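Local coordinates for formylmethanofuran--tetrahydromethanopterin formyltransferase (Methanosarcina barkeri, PDB 1M5S), which catalyses the reversible transfer of a formyl group from formylmethanofuran to tetrahydromethanopterin, an early step of methanogenesis from carbon dioxide, at residues Thr178-Ala183 with Tyr245-Asn250; Ala220-Cys225 with Asp230-Thr235; Ser227-Asp230 with Glu236-Ala239. All coordinates share one frame; numbering follows the deposited sequence.

Contact 1: Thr178-Ala183 with Tyr245-Asn250; sequences TAAEAA and YEIVIN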
ATOM      1  N   THR A 178      -2.073  -5.696 -16.763  1.00 19.14           N
ATOM      2  CA  THR A 178      -2.897  -6.221 -15.674  1.00 14.61           C
ATOM      3  C   THR A 178      -2.707  -7.730 -15.559  1.00 13.41           C
ATOM      4  O   THR A 178      -2.609  -8.271 -14.455  1.00 14.90           O
ATOM      5  CB  THR A 178      -4.383  -5.905 -15.904  1.00 19.26           C
ATOM      6  OG1 THR A 178      -4.547  -4.483 -15.966  1.00 17.57           O
ATOM      7  CG2 THR A 178      -5.240  -6.460 -14.773  1.00 18.96           C
ATOM      8  N   ALA A 179      -2.555  -8.378 -16.712  1.00 17.42           N
ATOM      9  CA  ALA A 179      -2.271  -9.804 -16.772  1.00 15.39           C
ATOM     10  C   ALA A 179      -0.909 -10.115 -16.144  1.00 17.12           C
ATOM     11  O   ALA A 179      -0.798 -11.018 -15.314  1.00 16.87           O
ATOM     12  CB  ALA A 179      -2.326 -10.283 -18.225  1.00 12.74           C
ATOM     13  N   ALA A 180       0.075  -9.263 -16.426  1.00 15.97           N
ATOM     14  CA  ALA A 180       1.409  -9.384 -15.847  1.00 22.12           C
ATOM     15  C   ALA A 180       1.363  -9.154 -14.342  1.00 18.05           C
ATOM     16  O   ALA A 180       1.943  -9.915 -13.564  1.00 16.48           O
ATOM     17  CB  ALA A 180       2.353  -8.387 -16.498  1.00 20.85           C
ATOM     18  N   GLU A 181       0.599  -8.148 -13.932  1.00 18.13           N
ATOM     19  CA  GLU A 181       0.450  -7.821 -12.514  1.00 13.97           C
ATOM     20  C   GLU A 181      -0.139  -8.999 -11.740  1.00 10.49           C
ATOM     21  O   GLU A 181       0.382  -9.370 -10.685  1.00 14.06           O
ATOM     22  CB  GLU A 181      -0.441  -6.586 -12.354  1.00 15.13           C
ATOM     23  CG  GLU A 181      -0.686  -6.170 -10.920  1.00 17.33           C
ATOM     24  CD  GLU A 181      -1.603  -4.971 -10.799  1.00 20.90           C
ATOM     25  OE1 GLU A 181      -1.797  -4.248 -11.805  1.00 20.79           O
ATOM     26  OE2 GLU A 181      -2.104  -4.732  -9.679  1.00 20.11           O
ATOM     27  N   ALA A 182      -1.195  -9.601 -12.289  1.00 17.77           N
ATOM     28  CA  ALA A 182      -1.833 -10.766 -11.673  1.00 15.52           C
ATOM     29  C   ALA A 182      -0.862 -11.941 -11.598  1.00 20.38           C
ATOM     30  O   ALA A 182      -0.779 -12.613 -10.568  1.00 17.39           O
ATOM     31  CB  ALA A 182      -3.068 -11.167 -12.456  1.00 17.80           C
ATOM     32  N   ALA A 183      -0.097 -12.155 -12.670  1.00 17.71           N
ATOM     33  CA  ALA A 183       0.920 -13.212 -12.694  1.00 15.74           C
ATOM     34  C   ALA A 183       2.021 -12.999 -11.646  1.00 14.59           C
ATOM     35  O   ALA A 183       2.383 -13.928 -10.917  1.00 16.81           O
ATOM     36  CB  ALA A 183       1.529 -13.320 -14.088  1.00 13.30           C
ATOM     37  N   TYR A 245       4.045  -7.837 -22.614  1.00 19.75           N
ATOM     38  CA  TYR A 245       4.885  -7.797 -21.421  1.00 18.64           C
ATOM     39  C   TYR A 245       5.467  -9.181 -21.188  1.00 16.22           C
ATOM     40  O   TYR A 245       4.845 -10.193 -21.525  1.00 21.17           O
ATOM     41  CB  TYR A 245       4.080  -7.356 -20.185  1.00 19.01           C
ATOM     42  CG  TYR A 245       3.801  -5.871 -20.139  1.00 24.27           C
ATOM     43  CD1 TYR A 245       4.799  -4.962 -19.782  1.00 22.98           C
ATOM     44  CD2 TYR A 245       2.556  -5.369 -20.508  1.00 23.00           C
ATOM     45  CE1 TYR A 245       4.561  -3.591 -19.798  1.00 18.16           C
ATOM     46  CE2 TYR A 245       2.313  -4.009 -20.535  1.00 25.68           C
ATOM     47  CZ  TYR A 245       3.318  -3.127 -20.182  1.00 21.12           C
ATOM     48  OH  TYR A 245       3.081  -1.784 -20.267  1.00 20.87           O
ATOM     49  N   GLU A 246       6.676  -9.213 -20.636  1.00 18.06           N
ATOM     50  CA  GLU A 246       7.334 -10.461 -20.290  1.00 21.22           C
ATOM     51  C   GLU A 246       7.551 -10.524 -18.781  1.00 20.90           C
ATOM     52  O   GLU A 246       7.749  -9.498 -18.130  1.00 24.42           O
ATOM     53  CB  GLU A 246       8.672 -10.557 -21.023  1.00 25.59           C
ATOM     54  CG  GLU A 246       9.548 -11.707 -20.562  1.00 33.01           C
ATOM     55  CD  GLU A 246      10.929 -11.703 -21.203  1.00 34.63           C
ATOM     56  OE1 GLU A 246      11.319 -10.677 -21.810  1.00 26.22           O
ATOM     57  OE2 GLU A 246      11.623 -12.739 -21.088  1.00 27.92           O
ATOM     58  N   ILE A 247       7.399 -11.719 -18.218  1.00 17.57           N
ATOM     59  CA  ILE A 247       7.749 -11.955 -16.827  1.00 21.95           C
ATOM     60  C   ILE A 247       8.951 -12.895 -16.780  1.00 30.56           C
ATOM     61  O   ILE A 247       8.903 -13.987 -17.342  1.00 27.93           O
ATOM     62  CB  ILE A 247       6.550 -12.547 -16.047  1.00 22.16           C
ATOM     63  CG1 ILE A 247       5.433 -11.496 -15.970  1.00 23.00           C
ATOM     64  CG2 ILE A 247       6.975 -12.972 -14.644  1.00 21.35           C
ATOM     65  CD1 ILE A 247       4.379 -11.799 -14.977  1.00 33.36           C
ATOM     66  N   VAL A 248      10.082 -12.367 -16.308  1.00 23.96           N
ATOM     67  CA  VAL A 248      11.288 -13.163 -16.080  1.00 26.04           C
ATOM     68  C   VAL A 248      11.300 -13.729 -14.666  1.00 28.72           C
ATOM     69  O   VAL A 248      10.997 -13.027 -13.707  1.00 22.19           O
ATOM     70  CB  VAL A 248      12.564 -12.325 -16.301  1.00 33.03           C
ATOM     71  CG1 VAL A 248      13.798 -13.160 -16.001  1.00 29.08           C
ATOM     72  CG2 VAL A 248      12.614 -11.823 -17.730  1.00 32.00           C
ATOM     73  N   ILE A 249      11.683 -14.996 -14.555  1.00 20.41           N
ATOM     74  CA  ILE A 249      11.604 -15.763 -13.313  1.00 15.87           C
ATOM     75  C   ILE A 249      12.968 -16.420 -13.036  1.00 31.38           C
ATOM     76  O   ILE A 249      13.503 -17.127 -13.890  1.00 25.61           O
ATOM     77  CB  ILE A 249      10.521 -16.879 -13.426  1.00 16.71           C
ATOM     78  CG1 ILE A 249       9.178 -16.265 -13.823  1.00 19.36           C
ATOM     79  CG2 ILE A 249      10.394 -17.643 -12.120  1.00 22.26           C
ATOM     80  CD1 ILE A 249       8.132 -17.260 -14.232  1.00 26.01           C
ATOM     81  N   ASN A 250      13.593 -16.049 -11.920  1.00 27.31           N
ATOM     82  CA  ASN A 250      14.747 -16.778 -11.397  1.00 24.97           C
ATOM     83  C   ASN A 250      14.260 -17.686 -10.289  1.00 27.09           C
ATOM     84  O   ASN A 250      13.222 -17.430  -9.687  1.00 25.63           O
ATOM     85  CB  ASN A 250      15.796 -15.817 -10.842  1.00 22.80           C
ATOM     86  CG  ASN A 250      16.431 -14.965 -11.915  1.00 20.29           C
ATOM     87  OD1 ASN A 250      16.001 -14.975 -13.068  1.00 23.73           O
ATOM     88  ND2 ASN A 250      17.456 -14.210 -11.541  1.00 26.20           N
TER
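Ala-180 and Ala-183 rest on Tyr-245 and Ile-247 in a buried helix-on-strand contact whose side chains meet through carbon alone, formed where helix 173-187 lies against one face of strand 243-251. The helix segment runs nearly along the strand: the two short axes come within 8.8 Å and their N-to-C directions differ by 16°. Ala-180 and Ala-183, three residues apart, both turn their methyls to the strand, which answers with every second residue, while Glu-246 between them points away. Because the helix offers nothing larger than a methyl here, Ile-247 can reach its backbone. The CG1 of Ile-247 sits beside the backbone N (chi1 -66°) and the branch then runs out extended, which carries CD1 into the step between the two alanines. There CD1 lies 3.4 Å from Ala-180 O and also 3.4 Å from Ala-183 CB, the latter tighter than usual for two carbons, while Ala-180 CB stays 4.2 Å from CD1. This layering of helix on strand belongs to the alpha/beta sandwich of the enzyme, within the proximal lobe of the FTR family. On the strand's flank, Tyr-245 and Ile-247 pair through their backbones with Ile-168 and Phe-166 of the antiparallel strand 147-170. Tyr-245 meets the alanines more modestly, its CB 4.2 Å from Ala-180 CB. With CG anti to the carbonyl carbon (chi1 -76°), the ring is carried past Ala-180 towards the earlier turns of the helix, where it packs on Gln-173, Ala-176 and Leu-177. The phenol OH makes its hydrogen bond across the subunit boundary, with Glu-146 OE1 of the second subunit.

Contact 2: Ala220-Cys225 with Asp230-Thr235; sequences ANERFC and DKIENT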
ATOM      1  N   ALA A 220      16.587  -3.869 -28.280  1.00 35.09           N
ATOM      2  CA  ALA A 220      15.173  -4.210 -28.377  1.00 36.91           C
ATOM      3  C   ALA A 220      14.953  -5.125 -29.578  1.00 40.70           C
ATOM      4  O   ALA A 220      15.481  -4.873 -30.665  1.00 39.70           O
ATOM      5  CB  ALA A 220      14.332  -2.942 -28.517  1.00 29.43           C
ATOM      6  N   ASN A 221      14.280  -6.245 -29.340  1.00 34.40           N
ATOM      7  CA  ASN A 221      13.831  -7.126 -30.411  1.00 32.84           C
ATOM      8  C   ASN A 221      12.634  -6.509 -31.152  1.00 36.96           C
ATOM      9  O   ASN A 221      11.490  -6.603 -30.704  1.00 35.23           O
ATOM     10  CB  ASN A 221      13.453  -8.483 -29.825  1.00 32.20           C
ATOM     11  CG  ASN A 221      13.198  -9.529 -30.885  1.00 35.34           C
ATOM     12  OD1 ASN A 221      13.276 -10.727 -30.615  1.00 36.51           O
ATOM     13  ND2 ASN A 221      12.839  -9.088 -32.083  1.00 24.83           N
ATOM     14  N   GLU A 222      12.903  -5.925 -32.318  1.00 35.37           N
ATOM     15  CA  GLU A 222      11.890  -5.195 -33.080  1.00 38.19           C
ATOM     16  C   GLU A 222      10.719  -6.075 -33.530  1.00 33.49           C
ATOM     17  O   GLU A 222       9.677  -5.562 -33.938  1.00 42.10           O
ATOM     18  CB  GLU A 222      12.534  -4.517 -34.301  1.00 38.44           C
ATOM     19  CG  GLU A 222      13.070  -5.480 -35.370  1.00 36.20           C
ATOM     20  CD  GLU A 222      14.377  -6.153 -34.978  1.00 46.16           C
ATOM     21  OE1 GLU A 222      15.116  -5.588 -34.142  1.00 43.48           O
ATOM     22  OE2 GLU A 222      14.671  -7.247 -35.511  1.00 46.33           O
ATOM     23  N   ARG A 223      10.886  -7.392 -33.425  1.00 31.68           N
ATOM     24  CA  ARG A 223       9.854  -8.342 -33.838  1.00 36.78           C
ATOM     25  C   ARG A 223       8.717  -8.433 -32.831  1.00 36.13           C
ATOM     26  O   ARG A 223       7.681  -9.029 -33.122  1.00 30.68           O
ATOM     27  CB  ARG A 223      10.447  -9.740 -34.036  1.00 43.93           C
ATOM     28  CG  ARG A 223      11.551  -9.826 -35.077  1.00 46.47           C
ATOM     29  CD  ARG A 223      12.034 -11.262 -35.239  1.00 53.12           C
ATOM     30  NE  ARG A 223      11.232 -12.002 -36.213  1.00 59.61           N
ATOM     31  CZ  ARG A 223      10.763 -13.235 -36.033  1.00 65.14           C
ATOM     32  NH1 ARG A 223      10.061 -13.822 -36.996  1.00 61.93           N
ATOM     33  NH2 ARG A 223      10.972 -13.875 -34.887  1.00 68.25           N
ATOM     34  N   PHE A 224       8.952  -7.931 -31.618  1.00 37.35           N
ATOM     35  CA  PHE A 224       7.929  -7.924 -30.572  1.00 32.14           C
ATOM     36  C   PHE A 224       7.578  -6.511 -30.125  1.00 31.85           C
ATOM     37  O   PHE A 224       7.047  -6.319 -29.035  1.00 35.28           O
ATOM     38  CB  PHE A 224       8.392  -8.734 -29.359  1.00 30.01           C
ATOM     39  CG  PHE A 224       8.505 -10.205 -29.617  1.00 34.55           C
ATOM     40  CD1 PHE A 224       9.726 -10.769 -29.968  1.00 39.33           C
ATOM     41  CD2 PHE A 224       7.409 -11.037 -29.444  1.00 32.65           C
ATOM     42  CE1 PHE A 224       9.854 -12.141 -30.136  1.00 31.88           C
ATOM     43  CE2 PHE A 224       7.524 -12.411 -29.609  1.00 31.98           C
ATOM     44  CZ  PHE A 224       8.750 -12.964 -29.956  1.00 40.20           C
ATOM     45  N   CYS A 225       7.881  -5.533 -30.973  1.00 30.59           N
ATOM     46  CA  CYS A 225       7.531  -4.139 -30.713  1.00 33.34           C
ATOM     47  C   CYS A 225       6.268  -3.733 -31.479  1.00 33.95           C
ATOM     48  O   CYS A 225       6.320  -3.480 -32.684  1.00 29.19           O
ATOM     49  CB  CYS A 225       8.692  -3.220 -31.109  1.00 34.09           C
ATOM     50  SG  CYS A 225      10.208  -3.502 -30.178  1.00 34.03           S
ATOM     51  N   ASP A 230       4.077  -2.631 -38.162  1.00 38.61           N
ATOM     52  CA  ASP A 230       3.739  -2.385 -39.564  1.00 46.49           C
ATOM     53  C   ASP A 230       4.957  -2.142 -40.460  1.00 46.71           C
ATOM     54  O   ASP A 230       4.912  -2.426 -41.654  1.00 46.63           O
ATOM     55  CB  ASP A 230       2.768  -1.204 -39.677  1.00 53.01           C
ATOM     56  CG  ASP A 230       1.341  -1.579 -39.296  1.00 62.99           C
ATOM     57  OD1 ASP A 230       1.008  -2.788 -39.301  1.00 60.76           O
ATOM     58  OD2 ASP A 230       0.551  -0.659 -38.993  1.00 63.67           O
ATOM     59  N   LYS A 231       6.033  -1.614 -39.884  1.00 43.20           N
ATOM     60  CA  LYS A 231       7.283  -1.446 -40.612  1.00 48.74           C
ATOM     61  C   LYS A 231       8.306  -2.549 -40.342  1.00 50.37           C
ATOM     62  O   LYS A 231       9.464  -2.429 -40.728  1.00 55.14           O
ATOM     63  CB  LYS A 231       7.908  -0.078 -40.307  1.00 53.58           C
ATOM     64  CG  LYS A 231       7.610   0.472 -38.934  1.00 63.19           C
ATOM     65  CD  LYS A 231       7.350   1.972 -39.008  1.00 69.67           C
ATOM     66  CE  LYS A 231       6.084   2.276 -39.812  1.00 74.95           C
ATOM     67  NZ  LYS A 231       5.858   3.741 -39.990  1.00 74.83           N
ATOM     68  N   ILE A 232       7.874  -3.628 -39.696  1.00 48.12           N
ATOM     69  CA  ILE A 232       8.735  -4.785 -39.469  1.00 53.81           C
ATOM     70  C   ILE A 232       8.059  -6.036 -40.050  1.00 58.50           C
ATOM     71  O   ILE A 232       7.058  -6.509 -39.514  1.00 58.84           O
ATOM     72  CB  ILE A 232       9.038  -4.964 -37.940  1.00 52.63           C
ATOM     73  CG1 ILE A 232      10.287  -4.172 -37.553  1.00 58.11           C
ATOM     74  CG2 ILE A 232       9.298  -6.429 -37.597  1.00 51.37           C
ATOM     75  CD1 ILE A 232      10.125  -2.681 -37.611  1.00 60.23           C
ATOM     76  N   GLU A 233       8.548  -6.507 -41.196  1.00 57.34           N
ATOM     77  CA  GLU A 233       7.824  -7.529 -41.939  1.00 62.32           C
ATOM     78  C   GLU A 233       7.987  -8.934 -41.381  1.00 60.53           C
ATOM     79  O   GLU A 233       7.235  -9.836 -41.763  1.00 64.04           O
ATOM     80  CB  GLU A 233       8.184  -7.502 -43.431  1.00 69.61           C
ATOM     81  CG  GLU A 233       6.968  -7.749 -44.335  1.00 79.28           C
ATOM     82  CD  GLU A 233       7.302  -8.529 -45.582  1.00 86.90           C
ATOM     83  OE1 GLU A 233       7.273  -9.779 -45.531  1.00 89.10           O
ATOM     84  OE2 GLU A 233       7.578  -7.890 -46.620  1.00 91.86           O
ATOM     85  N   ASN A 234       8.848  -9.088 -40.378  1.00 52.80           N
ATOM     86  CA  ASN A 234       8.979 -10.399 -39.728  1.00 51.21           C
ATOM     87  C   ASN A 234       8.502 -10.269 -38.284  1.00 44.14           C
ATOM     88  O   ASN A 234       9.010 -10.947 -37.380  1.00 45.17           O
ATOM     89  CB  ASN A 234      10.425 -10.889 -39.794  1.00 56.05           C
ATOM     90  CG  ASN A 234      11.407  -9.957 -39.090  1.00 65.38           C
ATOM     91  OD1 ASN A 234      12.242 -10.419 -38.318  1.00 73.11           O
ATOM     92  ND2 ASN A 234      11.358  -8.660 -39.319  1.00 65.15           N
ATOM     93  N   THR A 235       7.489  -9.423 -38.111  1.00 40.23           N
ATOM     94  CA  THR A 235       6.917  -9.115 -36.811  1.00 35.91           C
ATOM     95  C   THR A 235       6.177 -10.318 -36.238  1.00 38.27           C
ATOM     96  O   THR A 235       5.594 -11.115 -36.974  1.00 40.47           O
ATOM     97  CB  THR A 235       5.959  -7.901 -36.903  1.00 40.69           C
ATOM     98  OG1 THR A 235       5.434  -7.595 -35.604  1.00 33.75           O
ATOM     99  CG2 THR A 235       4.818  -8.173 -37.884  1.00 39.35           C
TER
HETATM  100  O   HOH W   1       7.058  -5.645 -34.582  1.00 26.36           O
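Arg-223 reaches across to Asn-234 and sets its NE before two oxygens of that one residue, 2.7 Å from the backbone O and 2.8 Å from the side-chain OD1. Both hydrogen bonds are weak, since a single N-H is shared and is bent at 117° and 130°. The chain of Arg-223 runs straight through CD and then bends at chi3, crossing the Asn-234 side chain at about a right angle; the guanidinium and amide planes end 30° apart. Asn-234 has its CG tucked between backbone N and carbonyl carbon, the placing that swings OD1 round to the same N-H as its own carbonyl oxygen. Next to this, one water ties the two segments together. It donates to Glu-222 O at 2.7 Å and to Cys-225 O at 3.0 Å, and accepts from Thr-235 OG1 at 2.7 Å. That hydroxyl oxygen is gripped twice, because it also takes the N-H of Ile-237. Around these polar links the packing is modest: the side chains of Glu-222 and Ile-232 cross at about a right angle, with Glu-222 CG 3.8 Å from Ile-232 CG1, and Ile-232 CG2 lies 3.8 Å from Glu-222 O. The Glu-222 carboxylate itself turns elsewhere, to a salt bridge with Lys-207, and Ile-232 also packs on Met-128 of the second subunit. The whole belongs to a long surface loop between strands 193-194 and 243-251, in which a type I beta turn, Ile-232 to Thr-235, is followed by an ST turn at Thr-235.

Contact 3: Ser227-Asp230 with Glu236-Ala239; sequences SIKD and EIPA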
ATOM      1  N   SER A 227       4.339  -1.026 -31.578  1.00 27.21           N
ATOM      2  CA  SER A 227       4.244   0.322 -32.135  1.00 28.43           C
ATOM      3  C   SER A 227       4.916   0.464 -33.512  1.00 34.85           C
ATOM      4  O   SER A 227       4.756   1.487 -34.177  1.00 37.52           O
ATOM      5  CB  SER A 227       4.840   1.342 -31.156  1.00 33.12           C
ATOM      6  OG  SER A 227       6.254   1.228 -31.082  1.00 33.26           O
ATOM      7  N   ILE A 228       5.660  -0.560 -33.932  1.00 36.18           N
ATOM      8  CA  ILE A 228       6.339  -0.552 -35.233  1.00 33.94           C
ATOM      9  C   ILE A 228       6.119  -1.851 -36.016  1.00 39.52           C
ATOM     10  O   ILE A 228       6.856  -2.138 -36.958  1.00 41.15           O
ATOM     11  CB  ILE A 228       7.872  -0.342 -35.077  1.00 35.12           C
ATOM     12  CG1 ILE A 228       8.468  -1.458 -34.215  1.00 32.73           C
ATOM     13  CG2 ILE A 228       8.163   1.027 -34.487  1.00 32.11           C
ATOM     14  CD1 ILE A 228       9.976  -1.536 -34.258  1.00 41.13           C
ATOM     15  N   LYS A 229       5.112  -2.634 -35.627  1.00 28.55           N
ATOM     16  CA  LYS A 229       4.857  -3.933 -36.251  1.00 34.32           C
ATOM     17  C   LYS A 229       4.538  -3.809 -37.743  1.00 38.56           C
ATOM     18  O   LYS A 229       4.749  -4.756 -38.503  1.00 41.44           O
ATOM     19  CB  LYS A 229       3.714  -4.662 -35.537  1.00 28.08           C
ATOM     20  CG  LYS A 229       2.336  -4.057 -35.775  1.00 37.00           C
ATOM     21  CD  LYS A 229       1.270  -4.765 -34.964  1.00 36.07           C
ATOM     22  CE  LYS A 229      -0.029  -3.979 -34.972  1.00 45.05           C
ATOM     23  NZ  LYS A 229      -1.018  -4.516 -33.994  1.00 41.92           N
ATOM     24  N   ASP A 230       4.077  -2.631 -38.162  1.00 38.61           N
ATOM     25  CA  ASP A 230       3.739  -2.385 -39.564  1.00 46.49           C
ATOM     26  C   ASP A 230       4.957  -2.142 -40.460  1.00 46.71           C
ATOM     27  O   ASP A 230       4.912  -2.426 -41.654  1.00 46.63           O
ATOM     28  CB  ASP A 230       2.768  -1.204 -39.677  1.00 53.01           C
ATOM     29  CG  ASP A 230       1.341  -1.579 -39.296  1.00 62.99           C
ATOM     30  OD1 ASP A 230       1.008  -2.788 -39.301  1.00 60.76           O
ATOM     31  OD2 ASP A 230       0.551  -0.659 -38.993  1.00 63.67           O
ATOM     32  N   GLU A 236       6.324 -10.506 -34.931  1.00 32.82           N
ATOM     33  CA  GLU A 236       5.626 -11.555 -34.203  1.00 34.84           C
ATOM     34  C   GLU A 236       4.321 -11.047 -33.597  1.00 32.87           C
ATOM     35  O   GLU A 236       3.634 -11.789 -32.895  1.00 34.82           O
ATOM     36  CB  GLU A 236       6.521 -12.084 -33.088  1.00 38.22           C
ATOM     37  CG  GLU A 236       7.669 -12.947 -33.570  1.00 48.23           C
ATOM     38  CD  GLU A 236       7.230 -14.366 -33.860  1.00 58.14           C
ATOM     39  OE1 GLU A 236       6.705 -15.029 -32.938  1.00 60.27           O
ATOM     40  OE2 GLU A 236       7.361 -14.802 -35.022  1.00 66.70           O
ATOM     41  N   ILE A 237       4.008  -9.778 -33.856  1.00 29.38           N
ATOM     42  CA  ILE A 237       2.866  -9.085 -33.252  1.00 33.30           C
ATOM     43  C   ILE A 237       1.683  -9.097 -34.221  1.00 30.72           C
ATOM     44  O   ILE A 237       1.753  -8.487 -35.289  1.00 31.38           O
ATOM     45  CB  ILE A 237       3.227  -7.595 -32.912  1.00 28.27           C
ATOM     46  CG1 ILE A 237       4.459  -7.538 -32.005  1.00 32.06           C
ATOM     47  CG2 ILE A 237       2.060  -6.895 -32.232  1.00 26.54           C
ATOM     48  CD1 ILE A 237       4.384  -8.453 -30.800  1.00 30.92           C
ATOM     49  N   PRO A 238       0.582  -9.786 -33.854  1.00 35.01           N
ATOM     50  CA  PRO A 238      -0.670  -9.778 -34.623  1.00 34.05           C
ATOM     51  C   PRO A 238      -1.270  -8.388 -34.704  1.00 34.66           C
ATOM     52  O   PRO A 238      -0.930  -7.509 -33.907  1.00 31.74           O
ATOM     53  CB  PRO A 238      -1.577 -10.721 -33.842  1.00 34.31           C
ATOM     54  CG  PRO A 238      -0.652 -11.588 -33.090  1.00 38.53           C
ATOM     55  CD  PRO A 238       0.498 -10.712 -32.714  1.00 36.43           C
ATOM     56  N   ALA A 239      -2.188  -8.195 -35.645  1.00 33.43           N
ATOM     57  CA  ALA A 239      -2.812  -6.891 -35.834  1.00 32.49           C
ATOM     58  C   ALA A 239      -3.664  -6.495 -34.625  1.00 37.11           C
ATOM     59  O   ALA A 239      -3.780  -5.308 -34.299  1.00 33.19           O
ATOM     60  CB  ALA A 239      -3.661  -6.894 -37.101  1.00 39.59           C
TER
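Lys-229 lies across Ile-237 at about a right angle, its aliphatic chain passing over the CG2 branch and its ammonium group carried on to the backbone oxygens of Pro-238 and Ala-239. This is a lysine pinning together two pieces of irregular chain in the long excursion between strands 193-194 and 243-251 of the proximal lobe. At the start of the side chain, Lys-229 CB is 4.0 Å from Ile-237 CB. CG is held between the backbone N and the carbonyl carbon (chi1 71°), and from there the chain is fully extended, so that CD comes to 3.6 Å from Ile-237 CG2 and NZ is carried past Ile-237 to the two carbonyls beyond it. Ile-237 presents CB and CG2 to the lysine, while its CG1 branch leads away, and the residue packs on Pro-226 as well. At the start of the 227-230 segment, Ser-227 OG hydrogen-bonds to Asp-148 of the second subunit. The NZ of Lys-229 donates to three carbonyls: those of Pro-238 and Ala-239, and that of Val-241 further along. A leucine here ends well short of these oxygens and would probably leave all three without their shared donor. The two bonds within the contact differ in geometry. Lys-229 NZ meets Pro-238 O at 3.0 Å, tilted 16° from the carbonyl plane. Over the Ala-239 carbonyl it stands above the plane, 54° out of it, with Lys-229 NZ 2.9 Å from Ala-239 O.

Contacts 2 and 3 form one unit, their centres about 6 Å apart and Asp-230 common to both. Thr-235 OG1 lies 3.4 Å from Lys-229 CB, Phe-224 CA is 3.6 Å from Ile-237 CD1, and a long, weak ion pair joins Arg-223 NH1 to Glu-236 OE2. Along the chain both are nested in the loop that contact 1 closes. Contact 1 stays separate, its centre about 21 Å from either and its nearest atoms about 7 Å from contact 2 and 8 Å from contact 3. Phe-224 bridges part of that gap, stacking edge-to-face on Phe-167 of strand 147-170, which pairs with strand 243-251. All three contacts touch the second subunit of the tetramer.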